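Long-range contacts in N5-carboxyaminoimidazole ribonucleotide synthetase (Staphylococcus aureus subsp. aureus, PDB 3ORR), which catalyses the ATP-dependent conversion of 5-aminoimidazole ribonucleotide and bicarbonate to N5-carboxyaminoimidazole ribonucleotide in purine biosynthesis: residues K193-T198 / F258-N263; P211-E216 / T225-R230. All blocks are in the same frame, centred on the assembly; numbering follows the deposited sequence.

Interaction 1. Residues K193-T198 / F258-N263; sequences KEVSLT and FFIDSN
Residues 193-198 and 258-261 run antiparallel, their short axes approaching to 4.9 Å at 149°, and pair Lys193 with Ile260, Glu194 with Phe259 and Val195 with Phe258. They belong to the antiparallel sheet of the ATP-grasp domain, where strand 191-201 lies between strands 252-261 and 207-218. Four backbone hydrogen bonds close the two hydrogen-bonded pairs. The shortest, from Phe258 N to Val195 O at 2.7 Å, meets the carbonyl almost head-on, whereas the return bond from Val195 N to Phe258 O is longer, at 3.3 Å, with its donor well above the carbonyl plane.

On one face Val195, Phe258 and Ile260 form an apolar cluster. CG2 of Val195 reaches Phe258 CB at 3.7 Å, while its CG1 meets the terminal CD1 of Ile260. Because CG of Phe258 stands beside its own backbone N (chi1 -70°), the ring is set with Val195 O at its edge, in plane, and Leu197 CB approaches that edge at CE2. Helix 234-247 covers this face, Ala237 touching both Leu197 and Phe258.

Glu194 and Phe259 share the other face, which is consistent with the nucleotide side of the domain: Glu194 probably binds ATP, as do His217, whose side chain is close to it, and Asn269, on which Phe259 packs. The two side chains run alongside one another, pointing the same way. The Glu194 chain runs out extended beside Phe259, its CG 3.4 Å from Phe258 O, and its carboxylate then comes to the edge of the Phe259 ring, the two planes 77° apart. Phe259 thus flanks the acidic group with a ring edge, its CE1 lying 3.6 Å from Glu194 OE2.

Interaction 2. Residues P211-E216 / T225-R230; sequences PLQENE and TIVPAR
Glu214, on strand 207-218 of a beta hairpin, binds Arg230, in the loop that follows the partner strand 221-227, through a side-on salt bridge. CG of Glu214 lies opposite its backbone N (chi1 176°), and the chain continues extended to carry the carboxylate across to Arg230. There OE1 accepts from two donors on opposite faces of its plane: the backbone N of Arg230 at 2.8 Å and its NE at 3.0 Å. NH2 of Arg230 grips OE2 at 2.8 Å, from above the carboxylate plane. The bend at chi3 (-78°) turns the guanidinium edge to the acid, the two planes 37° apart, while Ile226 CD1 lies over one guanidinium face. These three bonds fix the rotation of the buried carboxylate.

Ala229, following a cis peptide bond before Pro228, keeps the chain paired past the strand end: its N bonds to Leu212 O, and its CB packs on Leu212 CG at 3.8 Å. On the other face of the hairpin, Thr225 OG1 donates to Asn215 OD1 at 3.0 Å, and Thr225 CG2 rests on Gln213 CB.

Strand 191-201 flanks strand 207-218, Asn215 ND2 and Gln213 OE1 both bonding to Ser196 OG, while Gln213 NE2 bonds to Tyr281 OH. Beyond the hairpin, strand 313-319 pairs with Thr225, while helix 362-373 packs on Ile226, and NH1 of Arg230 bonds to Asn363 and Glu366 of that helix.

Interactions 1 and 2 pair successive neighbours in one antiparallel sheet, strands 252-261, 191-201, 207-218 and 221-227, with centres 10 Å apart. The seam between them is also backbone-paired: Glu194 O lies 2.8 Å from Asn215 N, and Ser196 N 2.9 Å from Gln213 O. Along the chain, interaction 2 is nested within the loop closed by interaction 1. Both are mainly buried, yet their chemistry differs. Interaction 1 relies on backbone bonds and apolar packing under helix 234-247, and contributes a glutamate of the probable ATP site on its other face. Interaction 2 adds a buried salt bridge and a threonine-asparagine bond, and lies toward the C-terminal helix 362-373.

Interaction 1. Residues K193-T198 / F258-N263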
ATOM      1  N   LYS A 193       9.122  14.002  27.716  1.00 22.57           N
ATOM      2  CA  LYS A 193       8.822  13.534  26.371  1.00 19.50           C
ATOM      3  C   LYS A 193       7.459  12.831  26.241  1.00 15.91           C
ATOM      4  O   LYS A 193       6.753  12.596  27.215  1.00 14.69           O
ATOM      5  CB  LYS A 193       9.945  12.619  25.883  1.00 22.76           C
ATOM      6  CG  LYS A 193      10.722  13.164  24.676  1.00 28.85           C
ATOM      7  CD  LYS A 193      11.588  14.382  25.033  1.00 33.08           C
ATOM      8  CE  LYS A 193      12.326  14.918  23.810  1.00 33.82           C
ATOM      9  NZ  LYS A 193      13.538  15.708  24.211  1.00 33.55           N
ATOM     10  N   GLU A 194       7.104  12.483  25.019  1.00 13.88           N
ATOM     11  CA  GLU A 194       5.800  11.884  24.748  1.00 12.17           C
ATOM     12  C   GLU A 194       6.002  10.706  23.830  1.00 10.67           C
ATOM     13  O   GLU A 194       6.679  10.840  22.788  1.00 11.19           O
ATOM     14  CB  GLU A 194       4.918  12.910  24.065  1.00 12.99           C
ATOM     15  CG  GLU A 194       3.427  12.835  24.375  1.00 15.18           C
ATOM     16  CD  GLU A 194       2.743  14.197  24.273  1.00 11.87           C
ATOM     17  OE1 GLU A 194       3.439  15.216  24.368  1.00 10.77           O
ATOM     18  OE2 GLU A 194       1.520  14.260  24.082  1.00 12.81           O
ATOM     19  N   VAL A 195       5.439   9.552  24.207  1.00  6.68           N
ATOM     20  CA  VAL A 195       5.491   8.371  23.362  1.00  3.03           C
ATOM     21  C   VAL A 195       4.153   7.649  23.245  1.00  2.43           C
ATOM     22  O   VAL A 195       3.215   7.925  24.008  1.00  2.00           O
ATOM     23  CB  VAL A 195       6.504   7.323  23.875  1.00  2.03           C
ATOM     24  CG1 VAL A 195       7.884   7.907  23.944  1.00  2.00           C
ATOM     25  CG2 VAL A 195       6.071   6.798  25.218  1.00  2.00           C
ATOM     26  N   SER A 196       4.089   6.709  22.285  1.00  2.00           N
ATOM     27  CA  SER A 196       2.870   5.944  22.051  1.00  2.00           C
ATOM     28  C   SER A 196       3.156   4.511  21.604  1.00  2.00           C
ATOM     29  O   SER A 196       4.181   4.218  20.985  1.00  2.00           O
ATOM     30  CB  SER A 196       1.945   6.651  21.047  1.00  2.00           C
ATOM     31  OG  SER A 196       2.421   6.563  19.702  1.00  2.00           O
ATOM     32  N   LEU A 197       2.227   3.623  21.921  1.00  2.00           N
ATOM     33  CA  LEU A 197       2.324   2.237  21.529  1.00  2.00           C
ATOM     34  C   LEU A 197       1.080   1.857  20.702  1.00  2.00           C
ATOM     35  O   LEU A 197      -0.047   1.947  21.161  1.00  2.00           O
ATOM     36  CB  LEU A 197       2.443   1.368  22.773  1.00  2.00           C
ATOM     37  CG  LEU A 197       3.030  -0.006  22.705  1.00  2.00           C
ATOM     38  CD1 LEU A 197       4.336  -0.009  21.957  1.00  2.00           C
ATOM     39  CD2 LEU A 197       3.267  -0.503  24.143  1.00  2.02           C
ATOM     40  N   THR A 198       1.317   1.470  19.459  1.00  2.00           N
ATOM     41  CA  THR A 198       0.260   1.036  18.565  1.00  2.00           C
ATOM     42  C   THR A 198       0.228  -0.477  18.698  1.00  2.00           C
ATOM     43  O   THR A 198       1.273  -1.117  18.750  1.00  2.00           O
ATOM     44  CB  THR A 198       0.567   1.460  17.130  1.00  2.00           C
ATOM     45  OG1 THR A 198       0.348   2.883  17.015  1.00  2.00           O
ATOM     46  CG2 THR A 198      -0.303   0.679  16.176  1.00  2.00           C
ATOM     47  N   PHE A 258       1.314   8.145  25.879  1.00  3.30           N
ATOM     48  CA  PHE A 258       2.000   8.206  27.184  1.00  3.35           C
ATOM     49  C   PHE A 258       2.691   9.537  27.395  1.00  4.13           C
ATOM     50  O   PHE A 258       3.148  10.155  26.446  1.00  6.83           O
ATOM     51  CB  PHE A 258       3.055   7.091  27.282  1.00  2.00           C
ATOM     52  CG  PHE A 258       2.488   5.725  27.387  1.00  2.00           C
ATOM     53  CD1 PHE A 258       2.067   5.211  28.622  1.00  6.09           C
ATOM     54  CD2 PHE A 258       2.348   4.932  26.250  1.00  4.35           C
ATOM     55  CE1 PHE A 258       1.535   3.912  28.728  1.00  6.94           C
ATOM     56  CE2 PHE A 258       1.813   3.639  26.313  1.00  4.30           C
ATOM     57  CZ  PHE A 258       1.408   3.113  27.557  1.00  8.69           C
ATOM     58  N   PHE A 259       2.777   9.967  28.652  1.00  4.66           N
ATOM     59  CA  PHE A 259       3.690  11.012  29.045  1.00  4.15           C
ATOM     60  C   PHE A 259       4.874  10.412  29.753  1.00  6.62           C
ATOM     61  O   PHE A 259       4.758   9.456  30.502  1.00  6.37           O
ATOM     62  CB  PHE A 259       3.032  11.987  30.005  1.00  2.94           C
ATOM     63  CG  PHE A 259       1.907  12.729  29.427  1.00  4.03           C
ATOM     64  CD1 PHE A 259       1.949  13.148  28.110  1.00  4.19           C
ATOM     65  CD2 PHE A 259       0.781  13.002  30.198  1.00  2.00           C
ATOM     66  CE1 PHE A 259       0.900  13.824  27.561  1.00  4.21           C
ATOM     67  CE2 PHE A 259      -0.255  13.657  29.679  1.00  5.11           C
ATOM     68  CZ  PHE A 259      -0.199  14.102  28.338  1.00  9.18           C
ATOM     69  N   ILE A 260       6.017  11.039  29.560  1.00 10.02           N
ATOM     70  CA  ILE A 260       7.170  10.771  30.387  1.00 11.26           C
ATOM     71  C   ILE A 260       7.523  12.083  31.095  1.00 13.55           C
ATOM     72  O   ILE A 260       7.910  13.036  30.433  1.00 13.57           O
ATOM     73  CB  ILE A 260       8.323  10.283  29.547  1.00 10.56           C
ATOM     74  CG1 ILE A 260       7.865   9.072  28.742  1.00  9.40           C
ATOM     75  CG2 ILE A 260       9.520   9.920  30.443  1.00 10.34           C
ATOM     76  CD1 ILE A 260       8.830   8.669  27.662  1.00 12.29           C
ATOM     77  N   ASP A 261       7.367  12.137  32.425  1.00 14.91           N
ATOM     78  CA  ASP A 261       7.636  13.382  33.161  1.00 18.30           C
ATOM     79  C   ASP A 261       9.138  13.663  33.360  1.00 21.53           C
ATOM     80  O   ASP A 261       9.998  12.889  32.899  1.00 21.76           O
ATOM     81  CB  ASP A 261       6.846  13.443  34.488  1.00 19.13           C
ATOM     82  CG  ASP A 261       7.439  12.563  35.611  1.00 19.79           C
ATOM     83  OD1 ASP A 261       8.578  12.045  35.495  1.00 18.23           O
ATOM     84  OD2 ASP A 261       6.732  12.396  36.636  1.00 20.74           O
ATOM     85  N   SER A 262       9.427  14.761  34.064  1.00 24.15           N
ATOM     86  CA  SER A 262      10.792  15.223  34.368  1.00 27.00           C
ATOM     87  C   SER A 262      11.694  14.131  34.953  1.00 27.31           C
ATOM     88  O   SER A 262      12.877  14.054  34.640  1.00 26.27           O
ATOM     89  CB  SER A 262      10.727  16.426  35.323  1.00 28.44           C
ATOM     90  OG  SER A 262      10.040  16.095  36.531  1.00 30.07           O
ATOM     91  N   ASN A 263      11.091  13.278  35.778  1.00 29.07           N
ATOM     92  CA  ASN A 263      11.769  12.191  36.490  1.00 29.84           C
ATOM     93  C   ASN A 263      11.767  10.849  35.758  1.00 28.65           C
ATOM     94  O   ASN A 263      11.932   9.792  36.385  1.00 28.42           O
ATOM     95  CB  ASN A 263      11.140  12.026  37.887  1.00 30.78           C
ATOM     96  CG  ASN A 263      11.599  13.093  38.854  1.00 31.89           C
ATOM     97  OD1 ASN A 263      12.716  13.021  39.383  1.00 34.10           O
ATOM     98  ND2 ASN A 263      10.753  14.100  39.082  1.00 31.98           N
TER

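Interaction 2. Residues P211-E216 / T225-R230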
ATOM      1  N   PRO A 211       6.569  -0.930  16.967  1.00  2.00           N
ATOM      2  CA  PRO A 211       7.684  -0.248  17.631  1.00  2.00           C
ATOM      3  C   PRO A 211       7.239   0.990  18.381  1.00  2.00           C
ATOM      4  O   PRO A 211       6.474   1.804  17.850  1.00  2.00           O
ATOM      5  CB  PRO A 211       8.628   0.130  16.478  1.00  2.00           C
ATOM      6  CG  PRO A 211       8.241  -0.885  15.336  1.00  2.00           C
ATOM      7  CD  PRO A 211       6.792  -1.116  15.518  1.00  2.00           C
ATOM      8  N   LEU A 212       7.727   1.148  19.606  1.00  2.00           N
ATOM      9  CA  LEU A 212       7.392   2.314  20.395  1.00  2.00           C
ATOM     10  C   LEU A 212       7.689   3.568  19.589  1.00  2.00           C
ATOM     11  O   LEU A 212       8.737   3.696  18.983  1.00  4.14           O
ATOM     12  CB  LEU A 212       8.204   2.318  21.689  1.00  2.00           C
ATOM     13  CG  LEU A 212       7.861   3.393  22.715  1.00  6.27           C
ATOM     14  CD1 LEU A 212       6.407   3.257  23.230  1.00  5.55           C
ATOM     15  CD2 LEU A 212       8.923   3.335  23.874  1.00  4.46           C
ATOM     16  N   GLN A 213       6.743   4.489  19.571  1.00  2.00           N
ATOM     17  CA  GLN A 213       6.858   5.684  18.753  1.00  2.00           C
ATOM     18  C   GLN A 213       7.057   6.938  19.670  1.00  2.67           C
ATOM     19  O   GLN A 213       6.482   7.033  20.759  1.00  2.50           O
ATOM     20  CB  GLN A 213       5.591   5.841  17.937  1.00  2.00           C
ATOM     21  CG  GLN A 213       5.340   4.668  16.965  1.00  2.00           C
ATOM     22  CD  GLN A 213       3.923   4.067  17.062  1.00  2.00           C
ATOM     23  OE1 GLN A 213       2.977   4.658  17.638  1.00  2.00           O
ATOM     24  NE2 GLN A 213       3.774   2.897  16.484  1.00  2.00           N
ATOM     25  N   GLU A 214       7.846   7.894  19.201  1.00  3.70           N
ATOM     26  CA  GLU A 214       8.094   9.140  19.933  1.00  4.91           C
ATOM     27  C   GLU A 214       7.366  10.323  19.241  1.00  5.00           C
ATOM     28  O   GLU A 214       7.636  10.651  18.096  1.00  6.26           O
ATOM     29  CB  GLU A 214       9.605   9.385  20.007  1.00  4.96           C
ATOM     30  CG  GLU A 214      10.023  10.691  20.655  1.00  9.44           C
ATOM     31  CD  GLU A 214      11.523  10.930  20.594  1.00  9.30           C
ATOM     32  OE1 GLU A 214      12.293   9.965  20.378  1.00 12.78           O
ATOM     33  OE2 GLU A 214      11.927  12.099  20.775  1.00 10.09           O
ATOM     34  N   ASN A 215       6.456  10.962  19.955  1.00  3.95           N
ATOM     35  CA  ASN A 215       5.598  11.952  19.368  1.00  4.15           C
ATOM     36  C   ASN A 215       5.870  13.388  19.783  1.00  4.24           C
ATOM     37  O   ASN A 215       5.973  13.687  20.984  1.00  8.19           O
ATOM     38  CB  ASN A 215       4.164  11.586  19.689  1.00  2.14           C
ATOM     39  CG  ASN A 215       3.800  10.238  19.137  1.00  2.00           C
ATOM     40  OD1 ASN A 215       4.161   9.916  18.006  1.00  2.00           O
ATOM     41  ND2 ASN A 215       3.112   9.425  19.930  1.00  2.00           N
ATOM     42  N   GLU A 216       5.994  14.280  18.805  1.00  3.43           N
ATOM     43  CA  GLU A 216       5.983  15.702  19.117  1.00  6.45           C
ATOM     44  C   GLU A 216       4.670  16.364  18.692  1.00  7.56           C
ATOM     45  O   GLU A 216       4.146  16.094  17.581  1.00  8.07           O
ATOM     46  CB  GLU A 216       7.172  16.445  18.515  1.00  7.21           C
ATOM     47  CG  GLU A 216       7.367  17.863  19.152  1.00 12.25           C
ATOM     48  CD  GLU A 216       8.631  18.583  18.692  1.00 18.51           C
ATOM     49  OE1 GLU A 216       9.530  17.950  18.076  1.00 20.49           O
ATOM     50  OE2 GLU A 216       8.719  19.799  18.948  1.00 21.32           O
ATOM     51  N   THR A 225       6.488  12.246  14.400  1.00  2.00           N
ATOM     52  CA  THR A 225       6.678  10.929  15.031  1.00  2.00           C
ATOM     53  C   THR A 225       8.009  10.329  14.597  1.00  2.00           C
ATOM     54  O   THR A 225       8.342  10.304  13.392  1.00  2.00           O
ATOM     55  CB  THR A 225       5.571   9.956  14.661  1.00  2.00           C
ATOM     56  OG1 THR A 225       4.318  10.496  15.095  1.00  2.00           O
ATOM     57  CG2 THR A 225       5.777   8.578  15.339  1.00  2.00           C
ATOM     58  N   ILE A 226       8.772   9.855  15.578  1.00  2.00           N
ATOM     59  CA  ILE A 226      10.060   9.238  15.318  1.00  2.00           C
ATOM     60  C   ILE A 226      10.101   7.780  15.801  1.00  2.00           C
ATOM     61  O   ILE A 226       9.749   7.461  16.945  1.00  2.00           O
ATOM     62  CB  ILE A 226      11.207  10.027  15.980  1.00  2.00           C
ATOM     63  CG1 ILE A 226      11.373  11.389  15.280  1.00  2.75           C
ATOM     64  CG2 ILE A 226      12.538   9.196  15.914  1.00  2.00           C
ATOM     65  CD1 ILE A 226      12.233  12.385  16.052  1.00  2.76           C
ATOM     66  N   VAL A 227      10.540   6.900  14.911  1.00  3.75           N
ATOM     67  CA  VAL A 227      10.699   5.504  15.259  1.00  5.00           C
ATOM     68  C   VAL A 227      12.127   5.137  14.875  1.00  4.30           C
ATOM     69  O   VAL A 227      12.583   5.516  13.774  1.00  3.43           O
ATOM     70  CB  VAL A 227       9.688   4.628  14.512  1.00  4.87           C
ATOM     71  CG1 VAL A 227       9.623   3.294  15.165  1.00  8.73           C
ATOM     72  CG2 VAL A 227       8.311   5.261  14.589  1.00  6.76           C
ATOM     73  N   PRO A 228      12.854   4.424  15.769  1.00  3.94           N
ATOM     74  CA  PRO A 228      12.420   3.958  17.096  1.00  5.00           C
ATOM     75  C   PRO A 228      12.435   5.069  18.153  1.00  6.37           C
ATOM     76  O   PRO A 228      13.334   5.924  18.115  1.00  5.88           O
ATOM     77  CB  PRO A 228      13.450   2.862  17.444  1.00  5.38           C
ATOM     78  CG  PRO A 228      14.668   3.226  16.691  1.00  4.86           C
ATOM     79  CD  PRO A 228      14.186   3.892  15.407  1.00  2.71           C
ATOM     80  N   ALA A 229      11.459   5.072  19.070  1.00  4.75           N
ATOM     81  CA  ALA A 229      11.434   6.115  20.106  1.00  4.90           C
ATOM     82  C   ALA A 229      12.813   6.189  20.789  1.00  6.79           C
ATOM     83  O   ALA A 229      13.394   5.163  21.128  1.00  6.76           O
ATOM     84  CB  ALA A 229      10.378   5.827  21.128  1.00  3.37           C
ATOM     85  N   ARG A 230      13.345   7.396  20.989  1.00  8.34           N
ATOM     86  CA  ARG A 230      14.700   7.511  21.547  1.00  9.45           C
ATOM     87  C   ARG A 230      14.735   7.386  23.088  1.00 10.85           C
ATOM     88  O   ARG A 230      15.794   7.494  23.709  1.00 10.95           O
ATOM     89  CB  ARG A 230      15.365   8.791  21.055  1.00 10.06           C
ATOM     90  CG  ARG A 230      15.335   8.928  19.511  1.00 10.41           C
ATOM     91  CD  ARG A 230      15.779  10.327  19.052  1.00  8.59           C
ATOM     92  NE  ARG A 230      14.698  11.296  19.239  1.00  3.63           N
ATOM     93  CZ  ARG A 230      14.724  12.530  18.767  1.00  4.53           C
ATOM     94  NH1 ARG A 230      15.756  12.944  18.059  1.00  3.48           N
ATOM     95  NH2 ARG A 230      13.687  13.346  18.969  1.00  5.05           N
TER